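Local atomic coordinates of putative nitrite reductase NADPH (Small subunit) oxidoreductase protein (Vibrio parahaemolyticus RIMD 2210633, PDB entry 3C0D), a protein that probably serves as the small, Rieske-like subunit of an NAD(P)H-dependent nitrite reductase in nitrate assimilation. Residues Ala21-Glu26 / Val30-Ile35; Val43-Trp46 / Ala52-Met55; Gln76-Ser79 / Gln84-Glu87; Asp47-Ala52 / Glu89-Lys94. One frame throughout, in Å; residues are numbered along the deposited sequence.

Contact 1: Ala21-Glu26 / Val30-Ile35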
loop_
_atom_site.group_PDB
_atom_site.type_symbol
_atom_site.label_atom_id
_atom_site.label_comp_id
_atom_site.label_asym_id
_atom_site.label_seq_id
_atom_site.Cartn_x
_atom_site.Cartn_y
_atom_site.Cartn_z
ATOM N N ALA A 21 -4.549 5.932 1.892
ATOM C CA ALA A 21 -4.101 7.187 2.490
ATOM C C ALA A 21 -2.647 7.357 2.073
ATOM O O ALA A 21 -1.833 6.469 2.286
ATOM C CB ALA A 21 -4.184 7.117 4.001
ATOM N N THR A 22 -2.303 8.481 1.481
ATOM C CA THR A 22 -0.929 8.650 1.066
ATOM C C THR A 22 -0.139 9.127 2.245
ATOM O O THR A 22 -0.684 9.762 3.144
ATOM C CB THR A 22 -0.794 9.705 -0.034
ATOM O OG1 THR A 22 -1.191 10.978 0.491
ATOM C CG2 THR A 22 -1.664 9.346 -1.239
ATOM N N VAL A 23 1.146 8.796 2.241
ATOM C CA VAL A 23 2.091 9.193 3.277
ATOM C C VAL A 23 3.439 9.176 2.602
ATOM O O VAL A 23 3.580 8.702 1.475
ATOM C CB VAL A 23 2.167 8.201 4.457
ATOM C CG1 VAL A 23 0.887 8.272 5.292
ATOM C CG2 VAL A 23 2.423 6.789 3.925
ATOM N N LEU A 24 4.435 9.683 3.301
ATOM C CA LEU A 24 5.781 9.734 2.767
ATOM C C LEU A 24 6.691 8.904 3.658
ATOM O O LEU A 24 6.644 9.006 4.895
ATOM C CB LEU A 24 6.280 11.182 2.752
ATOM C CG LEU A 24 6.338 11.995 1.461
ATOM C CD1 LEU A 24 5.145 11.705 0.550
ATOM C CD2 LEU A 24 6.397 13.468 1.852
ATOM N N ILE A 25 7.503 8.064 3.033
ATOM C CA ILE A 25 8.455 7.276 3.783
ATOM C C ILE A 25 9.807 7.613 3.200
ATOM O O ILE A 25 10.115 7.267 2.065
ATOM C CB ILE A 25 8.176 5.775 3.682
ATOM C CG1 ILE A 25 6.798 5.473 4.273
ATOM C CG2 ILE A 25 9.257 4.993 4.437
ATOM C CD1 ILE A 25 6.524 4.004 4.426
ATOM N N GLU A 26 10.590 8.341 3.982
ATOM C CA GLU A 26 11.905 8.754 3.556
ATOM C C GLU A 26 11.916 9.230 2.115
ATOM O O GLU A 26 12.725 8.775 1.316
ATOM C CB GLU A 26 12.898 7.609 3.750
ATOM C CG GLU A 26 13.363 7.493 5.190
ATOM C CD GLU A 26 14.027 8.779 5.688
ATOM O OE1 GLU A 26 15.110 9.147 5.162
ATOM O OE2 GLU A 26 13.462 9.424 6.603
ATOM N N VAL A 30 4.092 6.863 -0.754
ATOM C CA VAL A 30 3.530 5.583 -0.333
ATOM C C VAL A 30 2.016 5.634 -0.122
ATOM O O VAL A 30 1.462 6.653 0.297
ATOM C CB VAL A 30 4.200 5.105 0.974
ATOM C CG1 VAL A 30 3.706 3.727 1.346
ATOM C CG2 VAL A 30 5.702 5.112 0.810
ATOM N N ALA A 31 1.353 4.523 -0.417
ATOM C CA ALA A 31 -0.089 4.424 -0.247
ATOM C C ALA A 31 -0.374 3.402 0.847
ATOM O O ALA A 31 0.048 2.258 0.740
ATOM C CB ALA A 31 -0.753 3.993 -1.564
ATOM N N LEU A 32 -1.064 3.817 1.907
ATOM C CA LEU A 32 -1.390 2.905 2.992
ATOM C C LEU A 32 -2.805 2.378 2.818
ATOM O O LEU A 32 -3.719 3.132 2.482
ATOM C CB LEU A 32 -1.274 3.594 4.349
ATOM C CG LEU A 32 0.115 4.095 4.726
ATOM C CD1 LEU A 32 0.159 4.348 6.216
ATOM C CD2 LEU A 32 1.173 3.069 4.326
ATOM N N PHE A 33 -2.983 1.082 3.049
ATOM C CA PHE A 33 -4.288 0.462 2.899
ATOM C C PHE A 33 -4.572 -0.398 4.118
ATOM O O PHE A 33 -3.959 -1.454 4.303
ATOM C CB PHE A 33 -4.321 -0.413 1.645
ATOM C CG PHE A 33 -4.470 0.354 0.367
ATOM C CD1 PHE A 33 -5.714 0.865 -0.013
ATOM C CD2 PHE A 33 -3.386 0.499 -0.507
ATOM C CE1 PHE A 33 -5.886 1.512 -1.261
ATOM C CE2 PHE A 33 -3.537 1.144 -1.761
ATOM C CZ PHE A 33 -4.791 1.645 -2.131
ATOM N N TYR A 34 -5.508 0.053 4.946
ATOM C CA TYR A 34 -5.874 -0.683 6.151
ATOM C C TYR A 34 -6.956 -1.728 5.869
ATOM O O TYR A 34 -8.073 -1.381 5.500
ATOM C CB TYR A 34 -6.351 0.305 7.224
ATOM C CG TYR A 34 -7.049 -0.325 8.403
ATOM C CD1 TYR A 34 -6.509 -1.436 9.048
ATOM C CD2 TYR A 34 -8.228 0.221 8.907
ATOM C CE1 TYR A 34 -7.128 -1.995 10.181
ATOM C CE2 TYR A 34 -8.852 -0.324 10.045
ATOM C CZ TYR A 34 -8.292 -1.430 10.679
ATOM O OH TYR A 34 -8.858 -1.937 11.832
ATOM N N ILE A 35 -6.611 -3.002 6.033
ATOM C CA ILE A 35 -7.563 -4.094 5.820
ATOM C C ILE A 35 -7.879 -4.682 7.191
ATOM O O ILE A 35 -7.039 -5.366 7.775
ATOM C CB ILE A 35 -6.965 -5.234 4.955
ATOM C CG1 ILE A 35 -6.291 -4.662 3.705
ATOM C CG2 ILE A 35 -8.056 -6.186 4.540
ATOM C CD1 ILE A 35 -7.244 -3.898 2.791
#
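Leu32 and Val23 meet on one face of a twisted antiparallel beta hairpin whose strands, 21-25 and 30-35, run at 132° to each other. Two hydrogen-bonded pairs, Ala21 with Leu32 and Val23 with Val30, lie on either side of the non-hydrogen-bonded pair Thr22 with Ala31. Both hydrogen-bonded pairs carry two backbone bonds; Leu32 N reaches Ala21 O at 2.8 Å, and Val30 N reaches Val23 O at 2.9 Å. Val30 O accepts from Val23 N and is also approached by the CA of Thr22 at 3.2 Å, a CA-H...O contact.

The side chain of Leu32 can be followed outward. Leu32 CB lies 3.6 Å from Ala21 O, still beside the partner backbone. Leu32 CG, turned to the side of its own backbone N (chi1 -63°), comes within 3.6 Å of Val23 CG2. Beyond it both leucine methyls stay near Val23 CG2, Leu32 CD2 at 3.9 Å, and CD1 also comes near Val23 CG1. The two side chains cross at about a right angle. Further along, Ile25 CG1 lies 3.7 Å from Val30 CG2, extending the apolar face beyond the last backbone pair.

Ile25 and Leu32 pack on Leu9 of strand 6-11, and Ile25 also on Tyr107 of strand 104-108; Val30 and Leu32 touch Ala42 on the neighbouring strand 39-47. That strand borders the other edge of strand 28-35, where Ala31 bonds to Val43 through the backbone.

Contact 2: Val43-Trp46 / Ala52-Met55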
loop_
_atom_site.group_PDB
_atom_site.type_symbol
_atom_site.label_atom_id
_atom_site.label_comp_id
_atom_site.label_asym_id
_atom_site.label_seq_id
_atom_site.Cartn_x
_atom_site.Cartn_y
_atom_site.Cartn_z
ATOM N N VAL A 43 2.136 0.384 -0.361
ATOM C CA VAL A 43 2.626 0.160 -1.725
ATOM C C VAL A 43 2.967 1.527 -2.318
ATOM O O VAL A 43 2.458 2.538 -1.838
ATOM C CB VAL A 43 1.559 -0.505 -2.620
ATOM C CG1 VAL A 43 1.278 -1.923 -2.149
ATOM C CG2 VAL A 43 0.274 0.323 -2.600
ATOM N N GLN A 44 3.818 1.581 -3.340
ATOM C CA GLN A 44 4.145 2.868 -3.947
ATOM C C GLN A 44 2.863 3.478 -4.491
ATOM O O GLN A 44 2.042 2.781 -5.091
ATOM C CB GLN A 44 5.124 2.703 -5.094
ATOM C CG GLN A 44 4.515 2.136 -6.349
ATOM C CD GLN A 44 5.566 1.911 -7.401
ATOM O OE1 GLN A 44 6.529 1.171 -7.177
ATOM N NE2 GLN A 44 5.402 2.551 -8.558
ATOM N N ASP A 45 2.705 4.783 -4.287
ATOM C CA ASP A 45 1.519 5.483 -4.729
ATOM C C ASP A 45 1.581 5.774 -6.194
ATOM O O ASP A 45 0.548 5.886 -6.839
ATOM C CB ASP A 45 1.331 6.782 -3.957
ATOM C CG ASP A 45 -0.024 7.420 -4.220
ATOM O OD1 ASP A 45 -1.047 6.701 -4.163
ATOM O OD2 ASP A 45 -0.075 8.640 -4.475
ATOM N N TRP A 46 2.788 5.893 -6.728
ATOM C CA TRP A 46 2.947 6.152 -8.157
ATOM C C TRP A 46 2.586 4.902 -8.992
ATOM O O TRP A 46 3.110 3.814 -8.756
ATOM C CB TRP A 46 4.389 6.605 -8.420
ATOM C CG TRP A 46 4.769 6.825 -9.861
ATOM C CD1 TRP A 46 5.350 5.924 -10.696
ATOM C CD2 TRP A 46 4.630 8.038 -10.612
ATOM N NE1 TRP A 46 5.591 6.494 -11.920
ATOM C CE2 TRP A 46 5.162 7.793 -11.898
ATOM C CE3 TRP A 46 4.115 9.312 -10.322
ATOM C CZ2 TRP A 46 5.189 8.774 -12.900
ATOM C CZ3 TRP A 46 4.144 10.290 -11.316
ATOM C CH2 TRP A 46 4.682 10.014 -12.589
ATOM N N ALA A 52 1.306 8.467 -12.644
ATOM C CA ALA A 52 0.780 9.507 -11.769
ATOM C C ALA A 52 0.570 8.959 -10.370
ATOM O O ALA A 52 0.227 7.790 -10.213
ATOM C CB ALA A 52 -0.530 10.057 -12.320
ATOM N N TYR A 53 0.809 9.792 -9.358
ATOM C CA TYR A 53 0.604 9.356 -7.991
ATOM C C TYR A 53 -0.888 9.255 -7.909
ATOM O O TYR A 53 -1.570 10.279 -7.851
ATOM C CB TYR A 53 1.067 10.393 -6.975
ATOM C CG TYR A 53 2.516 10.763 -7.059
ATOM C CD1 TYR A 53 3.516 9.857 -6.709
ATOM C CD2 TYR A 53 2.892 12.022 -7.498
ATOM C CE1 TYR A 53 4.868 10.204 -6.794
ATOM C CE2 TYR A 53 4.229 12.379 -7.593
ATOM C CZ TYR A 53 5.209 11.477 -7.236
ATOM O OH TYR A 53 6.518 11.882 -7.277
ATOM N N VAL A 54 -1.401 8.025 -7.900
ATOM C CA VAL A 54 -2.836 7.830 -7.856
ATOM C C VAL A 54 -3.292 6.513 -7.225
ATOM O O VAL A 54 -4.502 6.268 -7.116
ATOM C CB VAL A 54 -3.415 7.950 -9.286
ATOM C CG1 VAL A 54 -3.086 6.719 -10.106
ATOM C CG2 VAL A 54 -4.907 8.181 -9.217
HETATM N N MSE A 55 -2.349 5.680 -6.787
HETATM C CA MSE A 55 -2.723 4.402 -6.208
HETATM C C MSE A 55 -3.571 4.511 -4.960
HETATM O O MSE A 55 -4.336 3.600 -4.637
HETATM C CB MSE A 55 -1.489 3.549 -5.919
HETATM C CG MSE A 55 -0.714 3.117 -7.175
HETATM SE SE MSE A 55 -1.764 2.304 -8.651
HETATM C CE MSE A 55 -2.380 0.688 -7.748
#
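Met55 N reaches Asp45 O in the carbonyl plane at 2.9 Å and Val54 N reaches the same Asp45 O from above that plane at 3.1 Å, so one carbonyl holds two successive backbone N-H groups. Asp45 OD2 lies 3.3 Å from Tyr53 CB, and OD1 is hydrogen-bonded to Ser56 N. Within segment 43-46, Gln44 NE2 donates to Trp46 O at 2.6 Å, nearly in its amide plane, and Gln44 OE1 is held by Lys94 N.

The segments form a short beta hairpin, strand 39-47 with the weakly bonded strand 52-53, in which Trp46 and Tyr53 form a non-hydrogen-bonded antiparallel pair with both side chains on one face.

There the six-membered ring of Trp46 turns its edge to the face of Tyr53 in a T-shaped stack, planes 68° apart, with Trp46 CE3 over the tyrosine ring centre and 3.7 Å from Tyr53 CD1. One face of the indole rests on the backbone of Ala52, whose CA is 3.5 Å from Trp46 CZ3. Arg29 makes a cation-pi contact with Tyr53.

CG of selenomethionine Met55 lies against two carbonyl oxygens, 3.1 Å from Asp45 O and 3.5 Å from Gln44 O; its bent chain carries selenium away from segment 43-46 onto Asp47.

Contact 3: Gln76-Ser79 / Gln84-Glu87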
loop_
_atom_site.group_PDB
_atom_site.type_symbol
_atom_site.label_atom_id
_atom_site.label_comp_id
_atom_site.label_asym_id
_atom_site.label_seq_id
_atom_site.Cartn_x
_atom_site.Cartn_y
_atom_site.Cartn_z
ATOM N N GLN A 76 -5.432 -1.608 -14.109
ATOM C CA GLN A 76 -4.679 -2.816 -13.766
ATOM C C GLN A 76 -4.777 -3.136 -12.266
ATOM O O GLN A 76 -4.918 -2.240 -11.430
ATOM C CB GLN A 76 -3.211 -2.685 -14.167
ATOM C CG GLN A 76 -2.952 -2.754 -15.661
ATOM C CD GLN A 76 -2.888 -1.388 -16.315
ATOM O OE1 GLN A 76 -2.087 -0.543 -15.925
ATOM N NE2 GLN A 76 -3.727 -1.168 -17.321
ATOM N N HIS A 77 -4.706 -4.421 -11.928
ATOM C CA HIS A 77 -4.805 -4.856 -10.536
ATOM C C HIS A 77 -3.443 -5.138 -9.929
ATOM O O HIS A 77 -2.629 -5.862 -10.499
ATOM C CB HIS A 77 -5.672 -6.108 -10.441
ATOM C CG HIS A 77 -7.119 -5.856 -10.725
ATOM N ND1 HIS A 77 -7.972 -5.300 -9.798
ATOM C CD2 HIS A 77 -7.854 -6.038 -11.846
ATOM C CE1 HIS A 77 -9.170 -5.147 -10.336
ATOM N NE2 HIS A 77 -9.125 -5.586 -11.578
ATOM N N PHE A 78 -3.200 -4.572 -8.756
ATOM C CA PHE A 78 -1.930 -4.775 -8.071
ATOM C C PHE A 78 -2.112 -5.388 -6.687
ATOM O O PHE A 78 -2.799 -4.810 -5.851
ATOM C CB PHE A 78 -1.217 -3.441 -7.908
ATOM C CG PHE A 78 -0.762 -2.827 -9.197
ATOM C CD1 PHE A 78 0.493 -3.127 -9.715
ATOM C CD2 PHE A 78 -1.556 -1.892 -9.856
ATOM C CE1 PHE A 78 0.962 -2.494 -10.875
ATOM C CE2 PHE A 78 -1.100 -1.254 -11.011
ATOM C CZ PHE A 78 0.164 -1.556 -11.518
ATOM N N SER A 79 -1.487 -6.540 -6.444
ATOM C CA SER A 79 -1.558 -7.211 -5.144
ATOM C C SER A 79 -1.013 -6.376 -3.984
ATOM O O SER A 79 0.156 -5.997 -4.007
ATOM C CB SER A 79 -0.752 -8.496 -5.172
ATOM O OG SER A 79 -0.375 -8.837 -3.847
ATOM N N GLN A 84 2.752 -7.319 -7.062
ATOM C CA GLN A 84 2.646 -7.835 -8.425
ATOM C C GLN A 84 1.381 -7.365 -9.133
ATOM O O GLN A 84 0.313 -7.314 -8.542
ATOM C CB GLN A 84 2.659 -9.369 -8.394
ATOM C CG GLN A 84 2.674 -10.050 -9.754
ATOM C CD GLN A 84 3.922 -9.726 -10.558
ATOM O OE1 GLN A 84 5.013 -9.584 -10.000
ATOM N NE2 GLN A 84 3.772 -9.622 -11.877
ATOM N N CYS A 85 1.508 -7.012 -10.407
ATOM C CA CYS A 85 0.356 -6.591 -11.187
ATOM C C CYS A 85 -0.218 -7.881 -11.736
ATOM O O CYS A 85 0.541 -8.728 -12.196
ATOM C CB CYS A 85 0.779 -5.692 -12.342
ATOM S SG CYS A 85 -0.599 -5.207 -13.387
ATOM N N LEU A 86 -1.540 -8.041 -11.694
ATOM C CA LEU A 86 -2.154 -9.275 -12.176
ATOM C C LEU A 86 -2.293 -9.385 -13.687
ATOM O O LEU A 86 -2.300 -10.491 -14.221
ATOM C CB LEU A 86 -3.533 -9.479 -11.543
ATOM C CG LEU A 86 -3.601 -9.563 -10.016
ATOM C CD1 LEU A 86 -5.029 -9.900 -9.583
ATOM C CD2 LEU A 86 -2.623 -10.620 -9.507
ATOM N N GLU A 87 -2.383 -8.256 -14.381
ATOM C CA GLU A 87 -2.564 -8.292 -15.829
ATOM C C GLU A 87 -1.343 -7.917 -16.656
ATOM O O GLU A 87 -1.449 -7.602 -17.843
ATOM C CB GLU A 87 -3.739 -7.392 -16.221
ATOM C CG GLU A 87 -5.068 -7.780 -15.571
ATOM C CD GLU A 87 -5.389 -6.949 -14.346
ATOM O OE1 GLU A 87 -4.486 -6.755 -13.503
ATOM O OE2 GLU A 87 -6.550 -6.499 -14.231
#
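Cys85 lays its sulfur over one face of the Phe78 ring, with SG 4.3 Å from the centroid and displaced toward the rim. This sulfur-aromatic contact follows from the torsion of the cysteine: SG is anti to the backbone N (chi1 177°), which swings it along the chain toward Gln76 and over the ring. Cys85 CB packs at the same ring, 3.5 Å from Phe78 CE1, and Cys85 SG also touches Gln76 CB at 3.7 Å.

Glu87 reaches its partner differently. Its chain is bent at chi2 (98°), bringing the carboxylate back to the backbone of segment 76-79, where Glu87 OE1 accepts from His77 N at 2.8 Å, on the syn side but 23° out of the carboxylate plane. A side-chain oxygen therefore stands where a strand neighbour would offer a backbone carbonyl. Leu86 keeps an extended outer torsion and sets CD1 3.9 Å from His77 CB.

The backbones run roughly antiparallel and are bridged once, at Phe78 and Cys85. Leu86 N donates to His77 O at 2.7 Å and Ser79 N to Gln84 O at 2.9 Å. The end of Gln84 turns away, its NE2 bonded to the carbonyl of Glu89.

Strand 77-79 is an outer strand of the three-stranded sheet 59-62, 67-70, 77-79, which probably corresponds to the cluster-binding subdomain of canonical Rieske proteins. Phe78 bonds to Val69 in strand 67-70, while on its other edge strand 77-79 meets segment 84-87, whose Cys85 is backbone-bonded to His91.

Contact 4: Asp47-Ala52 / Glu89-Lys94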
loop_
_atom_site.group_PDB
_atom_site.type_symbol
_atom_site.label_atom_id
_atom_site.label_comp_id
_atom_site.label_asym_id
_atom_site.label_seq_id
_atom_site.Cartn_x
_atom_site.Cartn_y
_atom_site.Cartn_z
ATOM N N ASP A 47 1.664 5.073 -9.939
ATOM C CA ASP A 47 1.213 4.014 -10.839
ATOM C C ASP A 47 2.210 3.884 -11.990
ATOM O O ASP A 47 2.292 4.757 -12.855
ATOM C CB ASP A 47 -0.158 4.373 -11.407
ATOM C CG ASP A 47 -0.637 3.382 -12.449
ATOM O OD1 ASP A 47 0.166 2.524 -12.876
ATOM O OD2 ASP A 47 -1.815 3.464 -12.847
ATOM N N PRO A 48 2.962 2.780 -12.037
ATOM C CA PRO A 48 3.963 2.543 -13.091
ATOM C C PRO A 48 3.390 2.492 -14.500
ATOM O O PRO A 48 4.101 2.675 -15.475
ATOM C CB PRO A 48 4.579 1.215 -12.683
ATOM C CG PRO A 48 3.399 0.499 -12.065
ATOM C CD PRO A 48 2.749 1.574 -11.221
ATOM N N ILE A 49 2.098 2.222 -14.593
ATOM C CA ILE A 49 1.411 2.151 -15.874
ATOM C C ILE A 49 0.296 3.172 -15.725
ATOM O O ILE A 49 -0.785 2.851 -15.205
ATOM C CB ILE A 49 0.730 0.777 -16.094
ATOM C CG1 ILE A 49 1.670 -0.364 -15.705
ATOM C CG2 ILE A 49 0.324 0.634 -17.548
ATOM C CD1 ILE A 49 0.988 -1.703 -15.725
ATOM N N GLY A 50 0.527 4.396 -16.174
ATOM C CA GLY A 50 -0.512 5.404 -16.031
ATOM C C GLY A 50 0.218 6.679 -15.709
ATOM O O GLY A 50 -0.237 7.779 -16.025
ATOM N N LYS A 51 1.354 6.499 -15.046
ATOM C CA LYS A 51 2.239 7.586 -14.707
ATOM C C LYS A 51 1.668 8.740 -13.893
ATOM O O LYS A 51 1.575 9.868 -14.385
ATOM C CB LYS A 51 2.849 8.111 -16.005
ATOM C CG LYS A 51 3.436 7.013 -16.842
ATOM C CD LYS A 51 4.494 6.292 -16.047
ATOM C CE LYS A 51 5.158 5.215 -16.869
ATOM N NZ LYS A 51 6.131 4.467 -16.033
ATOM N N ALA A 52 1.306 8.467 -12.644
ATOM C CA ALA A 52 0.780 9.507 -11.769
ATOM C C ALA A 52 0.570 8.959 -10.370
ATOM O O ALA A 52 0.227 7.790 -10.213
ATOM C CB ALA A 52 -0.530 10.057 -12.320
ATOM N N GLU A 89 2.525 -9.284 -15.860
ATOM C CA GLU A 89 3.570 -9.819 -15.001
ATOM C C GLU A 89 4.848 -9.004 -14.966
ATOM O O GLU A 89 5.693 -9.241 -14.114
ATOM C CB GLU A 89 3.869 -11.264 -15.402
ATOM C CG GLU A 89 2.736 -12.226 -15.039
ATOM C CD GLU A 89 2.647 -13.416 -15.975
ATOM O OE1 GLU A 89 2.424 -13.199 -17.190
ATOM O OE2 GLU A 89 2.796 -14.564 -15.493
ATOM N N ALA A 90 4.982 -8.032 -15.863
ATOM C CA ALA A 90 6.181 -7.199 -15.903
ATOM C C ALA A 90 6.195 -6.081 -14.857
ATOM O O ALA A 90 7.265 -5.616 -14.447
ATOM C CB ALA A 90 6.349 -6.605 -17.282
ATOM N N HIS A 91 5.010 -5.655 -14.427
ATOM C CA HIS A 91 4.882 -4.583 -13.438
ATOM C C HIS A 91 4.638 -5.047 -12.005
ATOM O O HIS A 91 3.902 -5.998 -11.757
ATOM C CB HIS A 91 3.786 -3.620 -13.884
ATOM C CG HIS A 91 4.203 -2.749 -15.024
ATOM N ND1 HIS A 91 5.031 -1.660 -14.857
ATOM C CD2 HIS A 91 3.960 -2.837 -16.354
ATOM C CE1 HIS A 91 5.281 -1.113 -16.034
ATOM N NE2 HIS A 91 4.643 -1.810 -16.958
ATOM N N CYS A 92 5.270 -4.355 -11.066
ATOM C CA CYS A 92 5.158 -4.684 -9.655
ATOM C C CYS A 92 5.372 -3.406 -8.843
ATOM O O CYS A 92 6.236 -2.598 -9.179
ATOM C CB CYS A 92 6.222 -5.731 -9.294
ATOM S SG CYS A 92 6.089 -6.448 -7.636
ATOM N N LEU A 93 4.586 -3.213 -7.786
ATOM C CA LEU A 93 4.717 -2.018 -6.954
ATOM C C LEU A 93 5.696 -2.228 -5.805
ATOM O O LEU A 93 5.792 -3.325 -5.245
ATOM C CB LEU A 93 3.361 -1.615 -6.365
ATOM C CG LEU A 93 2.169 -1.266 -7.259
ATOM C CD1 LEU A 93 1.006 -0.799 -6.396
ATOM C CD2 LEU A 93 2.559 -0.185 -8.230
ATOM N N LYS A 94 6.422 -1.177 -5.440
ATOM C CA LYS A 94 7.361 -1.294 -4.334
ATOM C C LYS A 94 6.535 -1.404 -3.054
ATOM O O LYS A 94 5.469 -0.785 -2.929
ATOM C CB LYS A 94 8.298 -0.080 -4.279
ATOM C CG LYS A 94 9.367 -0.186 -3.209
ATOM C CD LYS A 94 10.383 0.937 -3.312
ATOM C CE LYS A 94 11.468 0.821 -2.230
ATOM N NZ LYS A 94 12.398 2.000 -2.163
#
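Ile49 lies across the face of the His91 imidazole, at the crossing of two loops of the Rieske-like fold; its own loop is shaped by an Asx turn. CG1 of Ile49 stands over the middle of the ring, 3.4 Å from the centroid and 8° off the normal, a CH-pi contact. Ile49 CD1 continues over the same face to CD2 and CG of His91, while the chains themselves cross at an oblique angle. With CG1 beside its backbone N (chi1 -45°) and the outer torsion extended, the isoleucine spreads its chain over the heterocycle.

Pro48 approaches the same ring aslant, its CB 3.6 Å from His91 ND1. The two side chains slide past each other in opposite directions. On the far part of the pyrrolidine, Pro48 CD meets Leu93 CD2 at 3.5 Å, crossing it at about a right angle. Pro48 thus bridges His91 and Leu93, and both Pro48 and Leu93 also touch Phe78 of strand 77-79. No hydrogen bond joins the two loops.

Bonds inside segment 47-52 hold its loop. Asp47 OD1 accepts from Ile49 N at 2.6 Å, closing the Asx turn from above the carboxylate plane, although the exact carboxylate position is uncertain in the model; Asp47 OD2 is held by Ser71 OG. Asp47 N bonds to Ala52 O and Lys51 N to Asp47 O. The side chain of Lys51 folds back until NZ donates to Pro48 O at 2.8 Å.

From the N terminus, contact 1 closes first, as the hairpin of strands 21-25 and 28-35. The chain continues into strand 39-47, which pairs with strand 28-35, and contact 2 closes the next hairpin at the far end of that strand. Its turn, 47-52, is one side of contact 4, and the two contacts share Ala52. Contact 4 spans a much longer loop, to 89-94, with contact 3 nested inside it at the edge of the three-stranded sheet. The tip of Met55 reaches Phe78, while segment 89-94 bonds to Gln84 and Cys85 and, through Lys94, to Gln44, tying the smaller sheet to the larger one.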